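Long-range contacts in cytochrome C2, ISO-2 (Rhodospirillum centenum, PDB 1JDL), which carries electrons through a covalently bound heme c, donating them to the oxidized bacteriochlorophyll in the photophosphorylation pathway of purple photosynthetic bacteria: residues V29-T34 with P45-S50; N67-L72 with E107-V112. One frame throughout, in Å; residues are numbered along the deposited sequence.

Both contacts pack against the single heme of this small class I cytochrome c fold, on opposite sides of the chain's centre, with their own centres about 18 Å apart and their nearest atoms about 7 Å apart. Contact 1 joins two loop segments, 29-34 and 45-50, on the side of the axial ligand His19 and gathers both heme propionates. Contact 2 joins helices 65-71 and 105-115; Leu72 reaches the heme there, about 4 Å between side chains from the other axial ligand, Met98. The covalent attachment is flanked as well: Val29 of contact 1 lies about 4 Å from Cys18, and Val111 of contact 2 about 4 Å from Cys15, between side chains.

Contact 1: residues V29-T34 with P45-S50; sequences VGPALT and PGFNYS. With HEM (protoporphyrin IX containing Fe), chain B.
Segments 29-34 and 45-50 are both irregular loop, and their backbones come nearest at Pro31 and Phe47, whose CA atoms are 6.0 Å apart with no hydrogen bond across. Pro31 lies over one face of the Phe47 ring: its CD stands 3.6 Å from the ring centroid, 14° off the normal, a CH-pi contact. Phe47 CG is anti to the backbone N (chi1 -174°), which sets the ring face against the proline and brings its edge to the Val29 carbonyl, with Val29 O 3.3 Å from Phe47 CE1 and near the ring plane. Pro31 also meets Tyr49, its CB 3.6 Å from Tyr49 OH. The two aromatic residues touch each other too, the Phe47 edge atom CD2 sitting over the centre of one Tyr49 face. This is the proximal heme wall of the cytochrome c fold: Pro31 O accepts a hydrogen bond from ND1 of the axial ligand His19, which helps to fix the rotation of that imidazole and probably makes it a stronger donor to the iron. Gly30, without a side chain, lets the backbone run close against the porphyrin, its CA 3.7 Å from HEM C2D. Segment 45-50 binds both propionates, while Arg39 and Trp63 are among the other residues hydrogen-bonded to the heme. Tyr49 OH donates to HEM O2A at 2.6 Å and also takes the N-H of Ala44, so two bonds grip this hydroxyl. The other carboxylate is held twice by Ser50, from OG to HEM O1D at 2.6 Å and from N to HEM O2D at 3.0 Å, while the same OG caps helix 51-58 by accepting from Asn53 N.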
ATOM      1  N   VAL A  29       2.882  -8.756  -9.871  1.00 19.30           N
ATOM      2  CA  VAL A  29       1.594  -8.185 -10.229  1.00 19.20           C
ATOM      3  C   VAL A  29       1.485  -6.846  -9.501  1.00 18.72           C
ATOM      4  O   VAL A  29       0.880  -5.897 -10.000  1.00 17.93           O
ATOM      5  CB  VAL A  29       0.434  -9.113  -9.807  1.00 20.17           C
ATOM      6  CG1 VAL A  29      -0.893  -8.385  -9.931  1.00 23.20           C
ATOM      7  CG2 VAL A  29       0.434 -10.361 -10.688  1.00 23.49           C
ATOM      8  N   GLY A  30       2.088  -6.791  -8.316  1.00 18.51           N
ATOM      9  CA  GLY A  30       2.096  -5.576  -7.518  1.00 17.63           C
ATOM     10  C   GLY A  30       3.522  -5.073  -7.344  1.00 16.75           C
ATOM     11  O   GLY A  30       4.470  -5.822  -7.565  1.00 15.78           O
ATOM     12  N   PRO A  31       3.713  -3.808  -6.939  1.00 16.66           N
ATOM     13  CA  PRO A  31       5.062  -3.264  -6.758  1.00 16.71           C
ATOM     14  C   PRO A  31       5.818  -3.819  -5.558  1.00 17.35           C
ATOM     15  O   PRO A  31       5.218  -4.257  -4.571  1.00 17.94           O
ATOM     16  CB  PRO A  31       4.813  -1.762  -6.639  1.00 18.24           C
ATOM     17  CG  PRO A  31       3.463  -1.698  -5.986  1.00 15.32           C
ATOM     18  CD  PRO A  31       2.688  -2.772  -6.716  1.00 15.65           C
ATOM     19  N   ALA A  32       7.145  -3.799  -5.644  1.00 18.21           N
ATOM     20  CA  ALA A  32       7.974  -4.279  -4.543  1.00 17.88           C
ATOM     21  C   ALA A  32       7.638  -3.410  -3.338  1.00 17.52           C
ATOM     22  O   ALA A  32       7.375  -2.216  -3.484  1.00 18.21           O
ATOM     23  CB  ALA A  32       9.458  -4.147  -4.901  1.00 20.46           C
ATOM     24  N   LEU A  33       7.640  -3.999  -2.147  1.00 16.68           N
ATOM     25  CA  LEU A  33       7.298  -3.232  -0.959  1.00 18.02           C
ATOM     26  C   LEU A  33       8.473  -2.901  -0.055  1.00 17.81           C
ATOM     27  O   LEU A  33       8.293  -2.399   1.056  1.00 17.50           O
ATOM     28  CB  LEU A  33       6.193  -3.947  -0.175  1.00 16.29           C
ATOM     29  CG  LEU A  33       4.863  -4.028  -0.937  1.00 18.21           C
ATOM     30  CD1 LEU A  33       3.853  -4.817  -0.111  1.00 18.52           C
ATOM     31  CD2 LEU A  33       4.341  -2.624  -1.217  1.00 19.43           C
ATOM     32  N   THR A  34       9.684  -3.177  -0.525  1.00 19.34           N
ATOM     33  CA  THR A  34      10.858  -2.834   0.263  1.00 18.73           C
ATOM     34  C   THR A  34      10.944  -1.306   0.255  1.00 18.41           C
ATOM     35  O   THR A  34      10.872  -0.680  -0.804  1.00 18.11           O
ATOM     36  CB  THR A  34      12.136  -3.416  -0.357  1.00 20.07           C
ATOM     37  OG1 THR A  34      12.004  -4.837  -0.466  1.00 21.43           O
ATOM     38  CG2 THR A  34      13.342  -3.101   0.516  1.00 21.19           C
ATOM     39  N   PRO A  45       9.967   2.232  -8.699  1.00 21.73           N
ATOM     40  CA  PRO A  45      10.607   2.167 -10.014  1.00 22.68           C
ATOM     41  C   PRO A  45      10.084   1.055 -10.923  1.00 21.67           C
ATOM     42  O   PRO A  45       9.877  -0.077 -10.483  1.00 23.26           O
ATOM     43  CB  PRO A  45      12.081   1.967  -9.667  1.00 23.80           C
ATOM     44  CG  PRO A  45      12.211   2.669  -8.354  1.00 25.37           C
ATOM     45  CD  PRO A  45      10.975   2.234  -7.625  1.00 22.97           C
ATOM     46  N   GLY A  46       9.865   1.400 -12.188  1.00 21.51           N
ATOM     47  CA  GLY A  46       9.419   0.436 -13.179  1.00 21.83           C
ATOM     48  C   GLY A  46       8.031  -0.174 -13.091  1.00 22.35           C
ATOM     49  O   GLY A  46       7.667  -0.981 -13.943  1.00 23.80           O
ATOM     50  N   PHE A  47       7.248   0.187 -12.085  1.00 20.77           N
ATOM     51  CA  PHE A  47       5.916  -0.389 -11.979  1.00 19.85           C
ATOM     52  C   PHE A  47       4.879   0.498 -12.652  1.00 19.55           C
ATOM     53  O   PHE A  47       4.952   1.723 -12.562  1.00 20.02           O
ATOM     54  CB  PHE A  47       5.525  -0.598 -10.518  1.00 18.43           C
ATOM     55  CG  PHE A  47       4.229  -1.329 -10.353  1.00 17.93           C
ATOM     56  CD1 PHE A  47       4.173  -2.713 -10.497  1.00 16.52           C
ATOM     57  CD2 PHE A  47       3.050  -0.627 -10.116  1.00 16.52           C
ATOM     58  CE1 PHE A  47       2.956  -3.391 -10.413  1.00 18.23           C
ATOM     59  CE2 PHE A  47       1.828  -1.293 -10.032  1.00 16.38           C
ATOM     60  CZ  PHE A  47       1.777  -2.676 -10.181  1.00 16.96           C
ATOM     61  N   ASN A  48       3.917  -0.121 -13.332  1.00 18.82           N
ATOM     62  CA  ASN A  48       2.865   0.638 -14.000  1.00 19.93           C
ATOM     63  C   ASN A  48       1.601   0.666 -13.154  1.00 18.67           C
ATOM     64  O   ASN A  48       0.815  -0.286 -13.127  1.00 17.15           O
ATOM     65  CB  ASN A  48       2.574   0.060 -15.386  1.00 23.13           C
ATOM     66  CG  ASN A  48       3.669   0.376 -16.381  1.00 25.31           C
ATOM     67  OD1 ASN A  48       4.143   1.514 -16.455  1.00 26.38           O
ATOM     68  ND2 ASN A  48       4.071  -0.620 -17.161  1.00 29.46           N
ATOM     69  N   TYR A  49       1.434   1.784 -12.456  1.00 17.66           N
ATOM     70  CA  TYR A  49       0.312   2.025 -11.561  1.00 17.19           C
ATOM     71  C   TYR A  49      -0.980   2.432 -12.251  1.00 16.92           C
ATOM     72  O   TYR A  49      -0.976   2.876 -13.397  1.00 18.14           O
ATOM     73  CB  TYR A  49       0.683   3.139 -10.586  1.00 15.62           C
ATOM     74  CG  TYR A  49       1.720   2.754  -9.565  1.00 16.45           C
ATOM     75  CD1 TYR A  49       1.350   2.131  -8.373  1.00 15.85           C
ATOM     76  CD2 TYR A  49       3.068   3.035  -9.778  1.00 15.90           C
ATOM     77  CE1 TYR A  49       2.306   1.804  -7.407  1.00 16.02           C
ATOM     78  CE2 TYR A  49       4.028   2.711  -8.827  1.00 16.60           C
ATOM     79  CZ  TYR A  49       3.641   2.105  -7.644  1.00 16.56           C
ATOM     80  OH  TYR A  49       4.585   1.847  -6.683  1.00 18.15           O
ATOM     81  N   SER A  50      -2.084   2.289 -11.527  1.00 15.88           N
ATOM     82  CA  SER A  50      -3.385   2.705 -12.031  1.00 15.43           C
ATOM     83  C   SER A  50      -3.360   4.230 -11.941  1.00 16.16           C
ATOM     84  O   SER A  50      -2.538   4.800 -11.219  1.00 16.37           O
ATOM     85  CB  SER A  50      -4.501   2.176 -11.135  1.00 16.87           C
ATOM     86  OG  SER A  50      -4.386   2.727  -9.834  1.00 16.56           O
TER
HETATM   87  CHA HEM B 500      -0.435  -1.826  -4.352  1.00 13.26           C
HETATM   88  CHB HEM B 500       0.115  -3.454   0.154  1.00 14.12           C
HETATM   89  CHC HEM B 500      -1.745  -7.709  -1.180  1.00 16.13           C
HETATM   90  CHD HEM B 500      -1.771  -6.251  -5.744  1.00 14.64           C
HETATM   91  C1A HEM B 500      -0.175  -1.880  -2.982  1.00 14.19           C
HETATM   92  C2A HEM B 500       0.245  -0.750  -2.187  1.00 12.43           C
HETATM   93  C3A HEM B 500       0.390  -1.222  -0.919  1.00 12.16           C
HETATM   94  C4A HEM B 500       0.073  -2.629  -0.950  1.00 14.75           C
HETATM   95  CMA HEM B 500       0.758  -0.423   0.322  1.00 14.35           C
HETATM   96  CAA HEM B 500       0.608   0.637  -2.732  1.00 13.84           C
HETATM   97  CBA HEM B 500       2.092   0.605  -3.095  1.00 13.78           C
HETATM   98  CGA HEM B 500       2.601   1.877  -3.779  1.00 15.40           C
HETATM   99  O1A HEM B 500       1.847   2.863  -3.892  1.00 15.99           O
HETATM  100  O2A HEM B 500       3.776   1.887  -4.200  1.00 16.85           O
HETATM  101  C1B HEM B 500      -0.322  -4.770   0.165  1.00 14.31           C
HETATM  102  C2B HEM B 500      -0.343  -5.618   1.331  1.00 15.13           C
HETATM  103  C3B HEM B 500      -1.079  -6.714   0.976  1.00 17.47           C
HETATM  104  C4B HEM B 500      -1.260  -6.653  -0.424  1.00 14.93           C
HETATM  105  CMB HEM B 500       0.354  -5.312   2.649  1.00 15.67           C
HETATM  106  CAB HEM B 500      -1.829  -7.611   1.765  1.00 22.68           C
HETATM  107  CBB HEM B 500      -2.057  -7.583   3.267  1.00 19.03           C
HETATM  108  C1C HEM B 500      -1.960  -7.669  -2.527  1.00 15.27           C
HETATM  109  C2C HEM B 500      -2.472  -8.768  -3.318  1.00 16.79           C
HETATM  110  C3C HEM B 500      -2.628  -8.282  -4.561  1.00 17.82           C
HETATM  111  C4C HEM B 500      -1.982  -6.985  -4.588  1.00 16.12           C
HETATM  112  CMC HEM B 500      -2.749 -10.191  -2.828  1.00 17.67           C
HETATM  113  CAC HEM B 500      -3.415  -8.770  -5.627  1.00 24.84           C
HETATM  114  CBC HEM B 500      -4.162 -10.091  -5.773  1.00 23.76           C
HETATM  115  C1D HEM B 500      -1.336  -4.945  -5.782  1.00 13.52           C
HETATM  116  C2D HEM B 500      -1.287  -4.148  -6.985  1.00 13.61           C
HETATM  117  C3D HEM B 500      -0.987  -2.873  -6.597  1.00 14.72           C
HETATM  118  C4D HEM B 500      -0.832  -2.918  -5.139  1.00 13.24           C
HETATM  119  CMD HEM B 500      -1.586  -4.614  -8.413  1.00 13.82           C
HETATM  120  CAD HEM B 500      -0.945  -1.635  -7.498  1.00 14.05           C
HETATM  121  CBD HEM B 500      -2.344  -1.010  -7.455  1.00 16.17           C
HETATM  122  CGD HEM B 500      -2.525   0.155  -8.406  1.00 15.36           C
HETATM  123  O1D HEM B 500      -3.653   0.691  -8.460  1.00 15.41           O
HETATM  124  O2D HEM B 500      -1.557   0.543  -9.097  1.00 16.86           O
HETATM  125  NA  HEM B 500      -0.298  -3.026  -2.216  1.00 13.73           N
HETATM  126  NB  HEM B 500      -0.876  -5.411  -0.924  1.00 14.47           N
HETATM  127  NC  HEM B 500      -1.680  -6.564  -3.312  1.00 14.32           N
HETATM  128  ND  HEM B 500      -1.050  -4.200  -4.650  1.00 13.70           N
HETATM  129 FE   HEM B 500      -1.016  -4.797  -2.764  1.00 14.03          FE

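Contact 2: residues N67-L72 with E107-V112; sequences NIIAYL and ERKDVV. With HEM (protoporphyrin IX containing Fe), chain B.
Ile69, Arg108 and Val112 carry most of this contact between helix 65-71 and the C-terminal helix 105-115 of the cytochrome c fold; helix 105-115 also packs on the N-terminal helix 5-11 through Val111 and Glu107. The local axes approach to 9.4 Å and run roughly antiparallel, at 141° between their directions. Ile69 CD1 pushes in against the C-terminal helix, beside the backbone at Arg108 and Lys109 and only 3.3 Å from Val112 CG2, tighter than ordinary carbon packing. Ile69 CG1 stands anti to the carbonyl carbon and beside the backbone N, and a further turn at chi2 brings CD1 over to the other helix. Val112 CG2 is shared, since Ile68 CG2 lies 3.8 Å away on the residue preceding Ile69. Arg108 runs antiparallel past Leu72, its CG and CD lying against Leu72 CB, and then bends at chi3 (-76°) to bring the guanidinium round to the Ile69 carbonyl. Weak hydrogen bonds from NE to Asp104 O and from NH2 to Pro103 O help to hold the group there. Leu72 extends this seam toward the heme: its CD1 meets Val111 CG1 tip to tip at 3.8 Å, while CD2 comes 3.8 Å from HEM C2B. At the other end of the contact, Arg108 NH1 donates to Ile69 O at 2.9 Å; the oxygen lies in the guanidinium plane, but the nitrogen sits above the plane of the carbonyl, 39° out of it.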
ATOM      1  N   ASN A  67      -1.448   5.285   7.437  1.00 19.18           N
ATOM      2  CA  ASN A  67      -2.134   5.263   6.155  1.00 19.00           C
ATOM      3  C   ASN A  67      -2.270   3.851   5.594  1.00 19.24           C
ATOM      4  O   ASN A  67      -3.302   3.513   5.017  1.00 19.77           O
ATOM      5  CB  ASN A  67      -1.419   6.160   5.143  1.00 18.42           C
ATOM      6  CG  ASN A  67      -1.742   7.630   5.344  1.00 20.08           C
ATOM      7  OD1 ASN A  67      -2.752   7.973   5.957  1.00 21.88           O
ATOM      8  ND2 ASN A  67      -0.894   8.503   4.817  1.00 20.89           N
ATOM      9  N   ILE A  68      -1.247   3.021   5.770  1.00 18.67           N
ATOM     10  CA  ILE A  68      -1.321   1.652   5.262  1.00 19.46           C
ATOM     11  C   ILE A  68      -2.402   0.898   6.033  1.00 20.14           C
ATOM     12  O   ILE A  68      -3.191   0.147   5.453  1.00 18.08           O
ATOM     13  CB  ILE A  68       0.031   0.921   5.404  1.00 19.44           C
ATOM     14  CG1 ILE A  68       1.116   1.685   4.639  1.00 19.89           C
ATOM     15  CG2 ILE A  68      -0.091  -0.501   4.865  1.00 21.66           C
ATOM     16  CD1 ILE A  68       2.496   1.056   4.733  1.00 20.89           C
ATOM     17  N   ILE A  69      -2.443   1.106   7.346  1.00 19.55           N
ATOM     18  CA  ILE A  69      -3.441   0.453   8.185  1.00 21.14           C
ATOM     19  C   ILE A  69      -4.863   0.824   7.765  1.00 20.02           C
ATOM     20  O   ILE A  69      -5.744  -0.032   7.720  1.00 19.06           O
ATOM     21  CB  ILE A  69      -3.244   0.832   9.676  1.00 23.45           C
ATOM     22  CG1 ILE A  69      -1.949   0.212  10.203  1.00 26.57           C
ATOM     23  CG2 ILE A  69      -4.439   0.367  10.505  1.00 25.90           C
ATOM     24  CD1 ILE A  69      -1.971  -1.299  10.260  1.00 30.04           C
ATOM     25  N   ALA A  70      -5.082   2.098   7.454  1.00 19.08           N
ATOM     26  CA  ALA A  70      -6.406   2.574   7.055  1.00 18.91           C
ATOM     27  C   ALA A  70      -6.765   2.174   5.630  1.00 19.17           C
ATOM     28  O   ALA A  70      -7.940   2.099   5.270  1.00 20.07           O
ATOM     29  CB  ALA A  70      -6.475   4.086   7.192  1.00 19.97           C
ATOM     30  N   TYR A  71      -5.739   1.922   4.828  1.00 16.85           N
ATOM     31  CA  TYR A  71      -5.884   1.548   3.422  1.00 17.37           C
ATOM     32  C   TYR A  71      -6.263   0.086   3.183  1.00 17.56           C
ATOM     33  O   TYR A  71      -7.151  -0.211   2.387  1.00 18.20           O
ATOM     34  CB  TYR A  71      -4.558   1.857   2.718  1.00 16.16           C
ATOM     35  CG  TYR A  71      -4.311   1.192   1.375  1.00 13.98           C
ATOM     36  CD1 TYR A  71      -4.879   1.693   0.204  1.00 14.32           C
ATOM     37  CD2 TYR A  71      -3.436   0.110   1.274  1.00 14.86           C
ATOM     38  CE1 TYR A  71      -4.568   1.138  -1.044  1.00 14.90           C
ATOM     39  CE2 TYR A  71      -3.126  -0.457   0.041  1.00 15.17           C
ATOM     40  CZ  TYR A  71      -3.687   0.063  -1.109  1.00 15.38           C
ATOM     41  OH  TYR A  71      -3.339  -0.474  -2.326  1.00 17.26           O
ATOM     42  N   LEU A  72      -5.589  -0.818   3.882  1.00 18.57           N
ATOM     43  CA  LEU A  72      -5.792  -2.254   3.698  1.00 18.46           C
ATOM     44  C   LEU A  72      -7.199  -2.856   3.751  1.00 19.50           C
ATOM     45  O   LEU A  72      -7.482  -3.810   3.028  1.00 18.92           O
ATOM     46  CB  LEU A  72      -4.867  -3.026   4.644  1.00 19.94           C
ATOM     47  CG  LEU A  72      -3.379  -2.947   4.278  1.00 20.81           C
ATOM     48  CD1 LEU A  72      -2.551  -3.649   5.335  1.00 20.29           C
ATOM     49  CD2 LEU A  72      -3.142  -3.567   2.904  1.00 22.58           C
ATOM     50  N   GLU A 107      -4.311  -8.203  12.119  1.00 25.30           N
ATOM     51  CA  GLU A 107      -3.490  -8.620  10.990  1.00 24.33           C
ATOM     52  C   GLU A 107      -2.873  -7.411  10.305  1.00 21.87           C
ATOM     53  O   GLU A 107      -1.713  -7.451   9.888  1.00 22.83           O
ATOM     54  CB  GLU A 107      -4.316  -9.410   9.978  1.00 23.49           C
ATOM     55  CG  GLU A 107      -4.678 -10.805  10.441  1.00 29.09           C
ATOM     56  CD  GLU A 107      -5.260 -11.640   9.322  1.00 31.60           C
ATOM     57  OE1 GLU A 107      -6.384 -11.336   8.873  1.00 35.85           O
ATOM     58  OE2 GLU A 107      -4.587 -12.594   8.884  1.00 36.23           O
ATOM     59  N   ARG A 108      -3.650  -6.340  10.187  1.00 21.10           N
ATOM     60  CA  ARG A 108      -3.153  -5.122   9.561  1.00 21.92           C
ATOM     61  C   ARG A 108      -2.008  -4.545  10.380  1.00 22.16           C
ATOM     62  O   ARG A 108      -0.973  -4.176   9.829  1.00 23.05           O
ATOM     63  CB  ARG A 108      -4.272  -4.087   9.428  1.00 21.06           C
ATOM     64  CG  ARG A 108      -5.170  -4.302   8.220  1.00 22.11           C
ATOM     65  CD  ARG A 108      -6.245  -3.236   8.156  1.00 24.52           C
ATOM     66  NE  ARG A 108      -7.311  -3.471   9.126  1.00 26.27           N
ATOM     67  CZ  ARG A 108      -8.036  -2.509   9.690  1.00 28.37           C
ATOM     68  NH1 ARG A 108      -7.805  -1.239   9.389  1.00 28.49           N
ATOM     69  NH2 ARG A 108      -9.000  -2.817  10.548  1.00 28.97           N
ATOM     70  N   LYS A 109      -2.189  -4.463  11.696  1.00 22.72           N
ATOM     71  CA  LYS A 109      -1.138  -3.930  12.560  1.00 23.35           C
ATOM     72  C   LYS A 109       0.136  -4.760  12.445  1.00 22.00           C
ATOM     73  O   LYS A 109       1.239  -4.216  12.359  1.00 22.62           O
ATOM     74  CB  LYS A 109      -1.585  -3.922  14.026  1.00 24.69           C
ATOM     75  CG  LYS A 109      -2.713  -2.968  14.354  1.00 29.81           C
ATOM     76  CD  LYS A 109      -2.976  -2.975  15.852  1.00 32.90           C
ATOM     77  CE  LYS A 109      -4.094  -2.023  16.235  1.00 36.44           C
ATOM     78  NZ  LYS A 109      -4.305  -2.017  17.709  1.00 38.80           N
ATOM     79  N   ASP A 110      -0.022  -6.081  12.442  1.00 22.28           N
ATOM     80  CA  ASP A 110       1.119  -6.983  12.365  1.00 22.12           C
ATOM     81  C   ASP A 110       1.847  -6.947  11.030  1.00 21.11           C
ATOM     82  O   ASP A 110       3.077  -6.931  10.991  1.00 20.46           O
ATOM     83  CB  ASP A 110       0.693  -8.426  12.659  1.00 25.04           C
ATOM     84  CG  ASP A 110       0.178  -8.609  14.076  1.00 28.32           C
ATOM     85  OD1 ASP A 110       0.666  -7.905  14.985  1.00 29.62           O
ATOM     86  OD2 ASP A 110      -0.705  -9.471  14.280  1.00 30.59           O
ATOM     87  N   VAL A 111       1.103  -6.939   9.931  1.00 20.97           N
ATOM     88  CA  VAL A 111       1.759  -6.918   8.633  1.00 20.44           C
ATOM     89  C   VAL A 111       2.509  -5.597   8.447  1.00 20.89           C
ATOM     90  O   VAL A 111       3.577  -5.565   7.837  1.00 20.36           O
ATOM     91  CB  VAL A 111       0.749  -7.168   7.481  1.00 20.90           C
ATOM     92  CG1 VAL A 111      -0.089  -5.932   7.215  1.00 20.13           C
ATOM     93  CG2 VAL A 111       1.505  -7.616   6.231  1.00 21.12           C
ATOM     94  N   VAL A 112       1.967  -4.512   8.992  1.00 21.53           N
ATOM     95  CA  VAL A 112       2.638  -3.217   8.892  1.00 21.93           C
ATOM     96  C   VAL A 112       3.905  -3.236   9.755  1.00 22.96           C
ATOM     97  O   VAL A 112       4.932  -2.669   9.377  1.00 22.46           O
ATOM     98  CB  VAL A 112       1.700  -2.072   9.330  1.00 21.86           C
ATOM     99  CG1 VAL A 112       2.470  -0.765   9.460  1.00 24.33           C
ATOM    100  CG2 VAL A 112       0.592  -1.913   8.299  1.00 23.14           C
TER
HETATM  101  CHA HEM B 500      -0.435  -1.826  -4.352  1.00 13.26           C
HETATM  102  CHB HEM B 500       0.115  -3.454   0.154  1.00 14.12           C
HETATM  103  CHC HEM B 500      -1.745  -7.709  -1.180  1.00 16.13           C
HETATM  104  CHD HEM B 500      -1.771  -6.251  -5.744  1.00 14.64           C
HETATM  105  C1A HEM B 500      -0.175  -1.880  -2.982  1.00 14.19           C
HETATM  106  C2A HEM B 500       0.245  -0.750  -2.187  1.00 12.43           C
HETATM  107  C3A HEM B 500       0.390  -1.222  -0.919  1.00 12.16           C
HETATM  108  C4A HEM B 500       0.073  -2.629  -0.950  1.00 14.75           C
HETATM  109  CMA HEM B 500       0.758  -0.423   0.322  1.00 14.35           C
HETATM  110  CAA HEM B 500       0.608   0.637  -2.732  1.00 13.84           C
HETATM  111  CBA HEM B 500       2.092   0.605  -3.095  1.00 13.78           C
HETATM  112  CGA HEM B 500       2.601   1.877  -3.779  1.00 15.40           C
HETATM  113  O1A HEM B 500       1.847   2.863  -3.892  1.00 15.99           O
HETATM  114  O2A HEM B 500       3.776   1.887  -4.200  1.00 16.85           O
HETATM  115  C1B HEM B 500      -0.322  -4.770   0.165  1.00 14.31           C
HETATM  116  C2B HEM B 500      -0.343  -5.618   1.331  1.00 15.13           C
HETATM  117  C3B HEM B 500      -1.079  -6.714   0.976  1.00 17.47           C
HETATM  118  C4B HEM B 500      -1.260  -6.653  -0.424  1.00 14.93           C
HETATM  119  CMB HEM B 500       0.354  -5.312   2.649  1.00 15.67           C
HETATM  120  CAB HEM B 500      -1.829  -7.611   1.765  1.00 22.68           C
HETATM  121  CBB HEM B 500      -2.057  -7.583   3.267  1.00 19.03           C
HETATM  122  C1C HEM B 500      -1.960  -7.669  -2.527  1.00 15.27           C
HETATM  123  C2C HEM B 500      -2.472  -8.768  -3.318  1.00 16.79           C
HETATM  124  C3C HEM B 500      -2.628  -8.282  -4.561  1.00 17.82           C
HETATM  125  C4C HEM B 500      -1.982  -6.985  -4.588  1.00 16.12           C
HETATM  126  CMC HEM B 500      -2.749 -10.191  -2.828  1.00 17.67           C
HETATM  127  CAC HEM B 500      -3.415  -8.770  -5.627  1.00 24.84           C
HETATM  128  CBC HEM B 500      -4.162 -10.091  -5.773  1.00 23.76           C
HETATM  129  C1D HEM B 500      -1.336  -4.945  -5.782  1.00 13.52           C
HETATM  130  C2D HEM B 500      -1.287  -4.148  -6.985  1.00 13.61           C
HETATM  131  C3D HEM B 500      -0.987  -2.873  -6.597  1.00 14.72           C
HETATM  132  C4D HEM B 500      -0.832  -2.918  -5.139  1.00 13.24           C
HETATM  133  CMD HEM B 500      -1.586  -4.614  -8.413  1.00 13.82           C
HETATM  134  CAD HEM B 500      -0.945  -1.635  -7.498  1.00 14.05           C
HETATM  135  CBD HEM B 500      -2.344  -1.010  -7.455  1.00 16.17           C
HETATM  136  CGD HEM B 500      -2.525   0.155  -8.406  1.00 15.36           C
HETATM  137  O1D HEM B 500      -3.653   0.691  -8.460  1.00 15.41           O
HETATM  138  O2D HEM B 500      -1.557   0.543  -9.097  1.00 16.86           O
HETATM  139  NA  HEM B 500      -0.298  -3.026  -2.216  1.00 13.73           N
HETATM  140  NB  HEM B 500      -0.876  -5.411  -0.924  1.00 14.47           N
HETATM  141  NC  HEM B 500      -1.680  -6.564  -3.312  1.00 14.32           N
HETATM  142  ND  HEM B 500      -1.050  -4.200  -4.650  1.00 13.70           N
HETATM  143 FE   HEM B 500      -1.016  -4.797  -2.764  1.00 14.03          FE